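Local coordinates for protein PATF (PDB 4BG2) that has the barrel fold of the ABBA prenyltransferases, belongs to the patellamide (cyanobactin) pathway of Prochloron didemni, and may act in prenyl transfer, at residues T74-L80 with I116-T120; Y137-P142 with D172-I176. All coordinates share one frame; numbering follows the deposited sequence.

Interaction 1 (T74-L80 with I116-T120); sequences TTWPESL and IINNT
Ile-116 packs its CG2 and CD1 on one face of the Trp-76 indole. CG2 sits over the five-membered ring, 3.7 Å from the centroid in a CH-pi contact, while CD1 reaches further along the same face to within 3.5 Å of Trp-76 CE2. Leu-80 CD1 and Pro-77 CB lie over the opposite face, toward its rim, so the indole is clamped between them and Ile-116. With CG anti to the backbone N (chi1 -177°), the ring swings toward the strand, and its NE1 is held by His-110 O. Cut back to an alanine here, the site would probably lose the ring that covers Ile-116 and leave His-110 O without its donor. At the ring's far end the amide of Asn-119 stands nearly upright to the indole, the planes 83° apart. Its OD1 accepts a short 2.5 Å bond from Ser-79 OG, which comes from above the amide plane; Asn-119 ND2 gives 2.9 Å to Thr-120 O, fixing the rotation of the amide. Backbone bonds complete the join: Ile-117 O takes both Thr-75 N (2.9 Å) and Trp-76 N (3.1 Å). Segment 74-80, the loop that runs into helix 79-91, thus docks on the start of strand 116-124, with helix 101-110 packed on Leu-80 and Ile-116. On its other side the strand bulges, a classic beta bulge in which Ile-117 and Asn-118 share His-139 of strand 133-140 as partner.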
loop_
_atom_site.group_PDB
_atom_site.type_symbol
_atom_site.label_atom_id
_atom_site.label_comp_id
_atom_site.label_asym_id
_atom_site.label_seq_id
_atom_site.Cartn_x
_atom_site.Cartn_y
_atom_site.Cartn_z
ATOM N N THR A 74 -10.803 -12.906 -7.076
ATOM C CA THR A 74 -9.520 -13.071 -7.712
ATOM C C THR A 74 -9.491 -12.505 -9.116
ATOM O O THR A 74 -10.229 -12.965 -9.967
ATOM C CB THR A 74 -9.136 -14.559 -7.750
ATOM O OG1 THR A 74 -8.860 -14.982 -6.415
ATOM C CG2 THR A 74 -7.888 -14.804 -8.614
ATOM N N THR A 75 -8.614 -11.532 -9.364
ATOM C CA THR A 75 -8.398 -11.025 -10.734
ATOM C C THR A 75 -6.990 -11.281 -11.286
ATOM O O THR A 75 -6.685 -10.879 -12.409
ATOM C CB THR A 75 -8.756 -9.526 -10.868
ATOM O OG1 THR A 75 -8.156 -8.789 -9.817
ATOM C CG2 THR A 75 -10.256 -9.317 -10.793
ATOM N N TRP A 76 -6.135 -11.935 -10.510
ATOM C CA TRP A 76 -4.846 -12.382 -11.021
ATOM C C TRP A 76 -5.047 -13.527 -12.002
ATOM O O TRP A 76 -5.810 -14.436 -11.709
ATOM C CB TRP A 76 -3.975 -12.875 -9.879
ATOM C CG TRP A 76 -2.591 -13.294 -10.276
ATOM C CD1 TRP A 76 -2.184 -14.548 -10.595
ATOM C CD2 TRP A 76 -1.431 -12.465 -10.340
ATOM N NE1 TRP A 76 -0.842 -14.566 -10.861
ATOM C CE2 TRP A 76 -0.348 -13.296 -10.716
ATOM C CE3 TRP A 76 -1.197 -11.101 -10.128
ATOM C CZ2 TRP A 76 0.947 -12.815 -10.883
ATOM C CZ3 TRP A 76 0.091 -10.612 -10.286
ATOM C CH2 TRP A 76 1.157 -11.470 -10.656
ATOM N N PRO A 77 -4.339 -13.519 -13.144
ATOM C CA PRO A 77 -3.298 -12.623 -13.581
ATOM C C PRO A 77 -3.749 -11.486 -14.481
ATOM O O PRO A 77 -2.912 -10.677 -14.885
ATOM C CB PRO A 77 -2.377 -13.558 -14.375
ATOM C CG PRO A 77 -3.326 -14.521 -15.041
ATOM C CD PRO A 77 -4.503 -14.650 -14.096
ATOM N N GLU A 78 -5.035 -11.403 -14.805
ATOM C CA GLU A 78 -5.510 -10.301 -15.649
ATOM C C GLU A 78 -5.291 -8.923 -15.026
ATOM O O GLU A 78 -5.154 -7.930 -15.747
ATOM C CB GLU A 78 -6.964 -10.474 -16.124
ATOM C CG GLU A 78 -8.059 -10.608 -15.071
ATOM C CD GLU A 78 -8.318 -12.029 -14.600
ATOM O OE1 GLU A 78 -7.582 -12.975 -15.007
ATOM O OE2 GLU A 78 -9.279 -12.167 -13.810
ATOM N N SER A 79 -5.230 -8.855 -13.700
ATOM C CA SER A 79 -4.902 -7.595 -13.037
ATOM C C SER A 79 -3.546 -7.022 -13.495
ATOM O O SER A 79 -3.326 -5.808 -13.425
ATOM C CB SER A 79 -4.918 -7.766 -11.510
ATOM O OG SER A 79 -4.024 -8.788 -11.091
ATOM N N LEU A 80 -2.637 -7.875 -13.955
ATOM C CA LEU A 80 -1.357 -7.406 -14.470
ATOM C C LEU A 80 -1.483 -6.462 -15.674
ATOM O O LEU A 80 -0.685 -5.554 -15.839
ATOM C CB LEU A 80 -0.427 -8.579 -14.838
ATOM C CG LEU A 80 0.153 -9.405 -13.669
ATOM C CD1 LEU A 80 0.741 -10.710 -14.191
ATOM C CD2 LEU A 80 1.183 -8.621 -12.890
ATOM N N ILE A 116 -2.480 -16.145 -5.758
ATOM C CA ILE A 116 -2.459 -14.695 -5.800
ATOM C C ILE A 116 -3.883 -14.199 -6.064
ATOM O O ILE A 116 -4.559 -14.677 -6.984
ATOM C CB ILE A 116 -1.476 -14.176 -6.886
ATOM C CG1 ILE A 116 -0.058 -14.616 -6.548
ATOM C CG2 ILE A 116 -1.511 -12.660 -6.979
ATOM C CD1 ILE A 116 0.976 -14.350 -7.623
ATOM N N ILE A 117 -4.333 -13.248 -5.246
ATOM C CA ILE A 117 -5.650 -12.645 -5.398
ATOM C C ILE A 117 -5.630 -11.645 -6.539
ATOM O O ILE A 117 -6.443 -11.713 -7.452
ATOM C CB ILE A 117 -6.116 -11.915 -4.108
ATOM C CG1 ILE A 117 -6.260 -12.906 -2.952
ATOM C CG2 ILE A 117 -7.446 -11.222 -4.344
ATOM C CD1 ILE A 117 -6.469 -12.251 -1.597
ATOM N N ASN A 118 -4.694 -10.718 -6.480
ATOM C CA ASN A 118 -4.598 -9.656 -7.470
ATOM C C ASN A 118 -3.317 -8.904 -7.279
ATOM O O ASN A 118 -2.552 -9.170 -6.345
ATOM C CB ASN A 118 -5.786 -8.689 -7.371
ATOM C CG ASN A 118 -5.813 -7.881 -6.066
ATOM O OD1 ASN A 118 -4.789 -7.468 -5.529
ATOM N ND2 ASN A 118 -7.005 -7.595 -5.602
ATOM N N ASN A 119 -3.097 -7.957 -8.167
ATOM C CA ASN A 119 -2.187 -6.851 -7.905
ATOM C C ASN A 119 -2.980 -5.546 -7.926
ATOM O O ASN A 119 -4.049 -5.488 -8.502
ATOM C CB ASN A 119 -1.047 -6.823 -8.900
ATOM C CG ASN A 119 -1.511 -6.535 -10.317
ATOM O OD1 ASN A 119 -1.882 -7.450 -11.067
ATOM N ND2 ASN A 119 -1.506 -5.267 -10.683
ATOM N N THR A 120 -2.461 -4.528 -7.254
ATOM C CA THR A 120 -3.038 -3.207 -7.282
ATOM C C THR A 120 -2.372 -2.404 -8.399
ATOM O O THR A 120 -1.399 -2.843 -9.013
ATOM C CB THR A 120 -2.737 -2.428 -5.974
ATOM O OG1 THR A 120 -1.338 -2.287 -5.842
ATOM C CG2 THR A 120 -3.239 -3.148 -4.754
HETATM O O HOH W 1 -9.401 -8.895 -7.574
#

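Interaction 2 (Y137-P142 with D172-I176); sequences YIHIKP and DTMVI
Val-175, with CG1 anti to its nitrogen (chi1 -167°), splits its two methyls between neighbours on strand 133-140. CG1 meets the Tyr-137 ring at CD1, 3.7 Å away and obliquely, whereas CG2 lies 3.9 Å from ND1 of His-139, whose side chain runs beside that of the valine and points the same way. Ile-140 stretches out through chi2 of 161°, carrying its CD1 in beneath the neighbouring strand to within 3.9 Å of Ile-176 CD1 and close to the methyl of Thr-173. The backbones between these groups are two adjacent antiparallel strands, in which Ile-138 and Ile-176 form a hydrogen-bonded pair: Ile-138 N gives to Ile-176 O at 2.7 Å, and Ile-176 N returns to Ile-138 O at 3.0 Å. His-139 and Val-175 make the next, non-hydrogen-bonded pair, and beyond it Ile-140 N bonds to Met-174 O at 3.0 Å. They belong to the ten-stranded antiparallel barrel ringed by helices that defines the ABBA fold. Ile-138 and Ile-176 turn to the side packed by helix 101-110, where both touch Phe-106; His-139 and Val-175 turn to the other side, consistent with the barrel interior, in which relatives bind their substrates. Where the first strand runs out, Pro-142 CG rests 4.1 Å from the SE atom of Met-174, present as selenomethionine, the two side chains crossing obliquely. Thr-173 OG1 bonds to Leu-169 O in the helix that leads into strand 173-181.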
loop_
_atom_site.group_PDB
_atom_site.type_symbol
_atom_site.label_atom_id
_atom_site.label_comp_id
_atom_site.label_asym_id
_atom_site.label_seq_id
_atom_site.Cartn_x
_atom_site.Cartn_y
_atom_site.Cartn_z
ATOM N N TYR A 137 1.236 -3.508 -5.538
ATOM C CA TYR A 137 1.212 -4.499 -4.497
ATOM C C TYR A 137 0.627 -5.782 -5.055
ATOM O O TYR A 137 -0.372 -5.742 -5.758
ATOM C CB TYR A 137 0.354 -4.011 -3.317
ATOM C CG TYR A 137 0.996 -2.922 -2.500
ATOM C CD1 TYR A 137 2.064 -3.216 -1.659
ATOM C CD2 TYR A 137 0.522 -1.607 -2.533
ATOM C CE1 TYR A 137 2.654 -2.237 -0.877
ATOM C CE2 TYR A 137 1.121 -0.620 -1.754
ATOM C CZ TYR A 137 2.185 -0.954 -0.930
ATOM O OH TYR A 137 2.794 -0.010 -0.150
ATOM N N ILE A 138 1.232 -6.908 -4.689
ATOM C CA ILE A 138 0.669 -8.210 -4.949
ATOM C C ILE A 138 0.008 -8.685 -3.652
ATOM O O ILE A 138 0.665 -8.793 -2.619
ATOM C CB ILE A 138 1.768 -9.229 -5.329
ATOM C CG1 ILE A 138 2.670 -8.692 -6.432
ATOM C CG2 ILE A 138 1.175 -10.591 -5.690
ATOM C CD1 ILE A 138 2.011 -8.528 -7.757
ATOM N N HIS A 139 -1.276 -9.007 -3.714
ATOM C CA HIS A 139 -1.994 -9.558 -2.568
ATOM C C HIS A 139 -2.133 -11.068 -2.692
ATOM O O HIS A 139 -2.711 -11.565 -3.643
ATOM C CB HIS A 139 -3.358 -8.919 -2.441
ATOM C CG HIS A 139 -3.290 -7.490 -2.044
ATOM N ND1 HIS A 139 -2.944 -7.094 -0.773
ATOM C CD2 HIS A 139 -3.508 -6.355 -2.746
ATOM C CE1 HIS A 139 -2.965 -5.774 -0.705
ATOM N NE2 HIS A 139 -3.288 -5.302 -1.894
ATOM N N ILE A 140 -1.584 -11.769 -1.705
ATOM C CA ILE A 140 -1.470 -13.211 -1.716
ATOM C C ILE A 140 -2.641 -13.792 -0.943
ATOM O O ILE A 140 -3.114 -13.167 0.001
ATOM C CB ILE A 140 -0.133 -13.620 -1.060
ATOM C CG1 ILE A 140 1.036 -13.007 -1.838
ATOM C CG2 ILE A 140 0.019 -15.124 -0.994
ATOM C CD1 ILE A 140 2.324 -12.953 -1.049
ATOM N N LYS A 141 -3.113 -14.976 -1.347
ATOM C CA LYS A 141 -4.222 -15.634 -0.654
ATOM C C LYS A 141 -3.737 -16.043 0.726
ATOM O O LYS A 141 -2.705 -16.701 0.834
ATOM C CB LYS A 141 -4.725 -16.845 -1.439
ATOM C CG LYS A 141 -5.413 -16.475 -2.739
ATOM C CD LYS A 141 -6.065 -17.675 -3.398
ATOM C CE LYS A 141 -6.706 -17.289 -4.716
ATOM N NZ LYS A 141 -7.068 -18.491 -5.520
ATOM N N PRO A 142 -4.454 -15.634 1.786
ATOM C CA PRO A 142 -4.009 -15.940 3.159
ATOM C C PRO A 142 -3.905 -17.407 3.517
ATOM O O PRO A 142 -3.060 -17.755 4.340
ATOM C CB PRO A 142 -5.078 -15.279 4.022
ATOM C CG PRO A 142 -5.514 -14.122 3.208
ATOM C CD PRO A 142 -5.539 -14.647 1.798
ATOM N N ASP A 172 4.945 -15.869 6.529
ATOM C CA ASP A 172 3.806 -14.965 6.796
ATOM C C ASP A 172 3.615 -13.800 5.805
ATOM O O ASP A 172 2.702 -12.983 5.980
ATOM C CB ASP A 172 3.905 -14.423 8.222
ATOM C CG ASP A 172 3.656 -15.510 9.287
ATOM O OD1 ASP A 172 3.216 -16.644 8.941
ATOM O OD2 ASP A 172 3.895 -15.223 10.478
ATOM N N THR A 173 4.454 -13.729 4.767
ATOM C CA THR A 173 4.327 -12.672 3.748
ATOM C C THR A 173 2.978 -12.819 3.083
ATOM O O THR A 173 2.661 -13.849 2.500
ATOM C CB THR A 173 5.489 -12.704 2.727
ATOM O OG1 THR A 173 6.674 -12.268 3.377
ATOM C CG2 THR A 173 5.247 -11.778 1.537
HETATM N N MSE A 174 2.166 -11.780 3.202
HETATM C CA MSE A 174 0.842 -11.762 2.590
HETATM C C MSE A 174 0.719 -10.687 1.524
HETATM O O MSE A 174 -0.194 -10.721 0.734
HETATM C CB MSE A 174 -0.184 -11.502 3.686
HETATM C CG MSE A 174 -1.447 -12.329 3.529
HETATM SE SE MSE A 174 -2.573 -11.914 5.123
HETATM C CE MSE A 174 -3.195 -10.156 4.478
ATOM N N VAL A 175 1.625 -9.724 1.525
ATOM C CA VAL A 175 1.661 -8.687 0.509
ATOM C C VAL A 175 3.116 -8.512 0.064
ATOM O O VAL A 175 4.035 -8.523 0.880
ATOM C CB VAL A 175 1.159 -7.307 1.037
ATOM C CG1 VAL A 175 0.918 -6.359 -0.117
ATOM C CG2 VAL A 175 -0.103 -7.421 1.864
ATOM N N ILE A 176 3.310 -8.294 -1.228
ATOM C CA ILE A 176 4.605 -7.914 -1.775
ATOM C C ILE A 176 4.459 -6.599 -2.536
ATOM O O ILE A 176 3.605 -6.465 -3.408
ATOM C CB ILE A 176 5.159 -9.004 -2.704
ATOM C CG1 ILE A 176 5.319 -10.314 -1.931
ATOM C CG2 ILE A 176 6.488 -8.559 -3.303
ATOM C CD1 ILE A 176 5.434 -11.533 -2.830
#

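In the fold
Interactions 1 and 2 adjoin along the barrel wall, because strands 116-124 and 133-140 are neighbours in it; their centres are 11 Å apart. Ile-117 N to His-139 O and Thr-120 N to Tyr-137 O are probable hydrogen bonds that stitch them together. Interaction 2 is strand against strand, held by regular backbone bonds, with isoleucines on one side of the sheet and Val-175 against His-139 and the Tyr-137 ring on the other, and is partly buried. Interaction 1 lies farther from the centre of the chain yet is the more buried; it seats a loop on a strand through an indole and a serine-asparagine bond. Helix 101-110 lies against both.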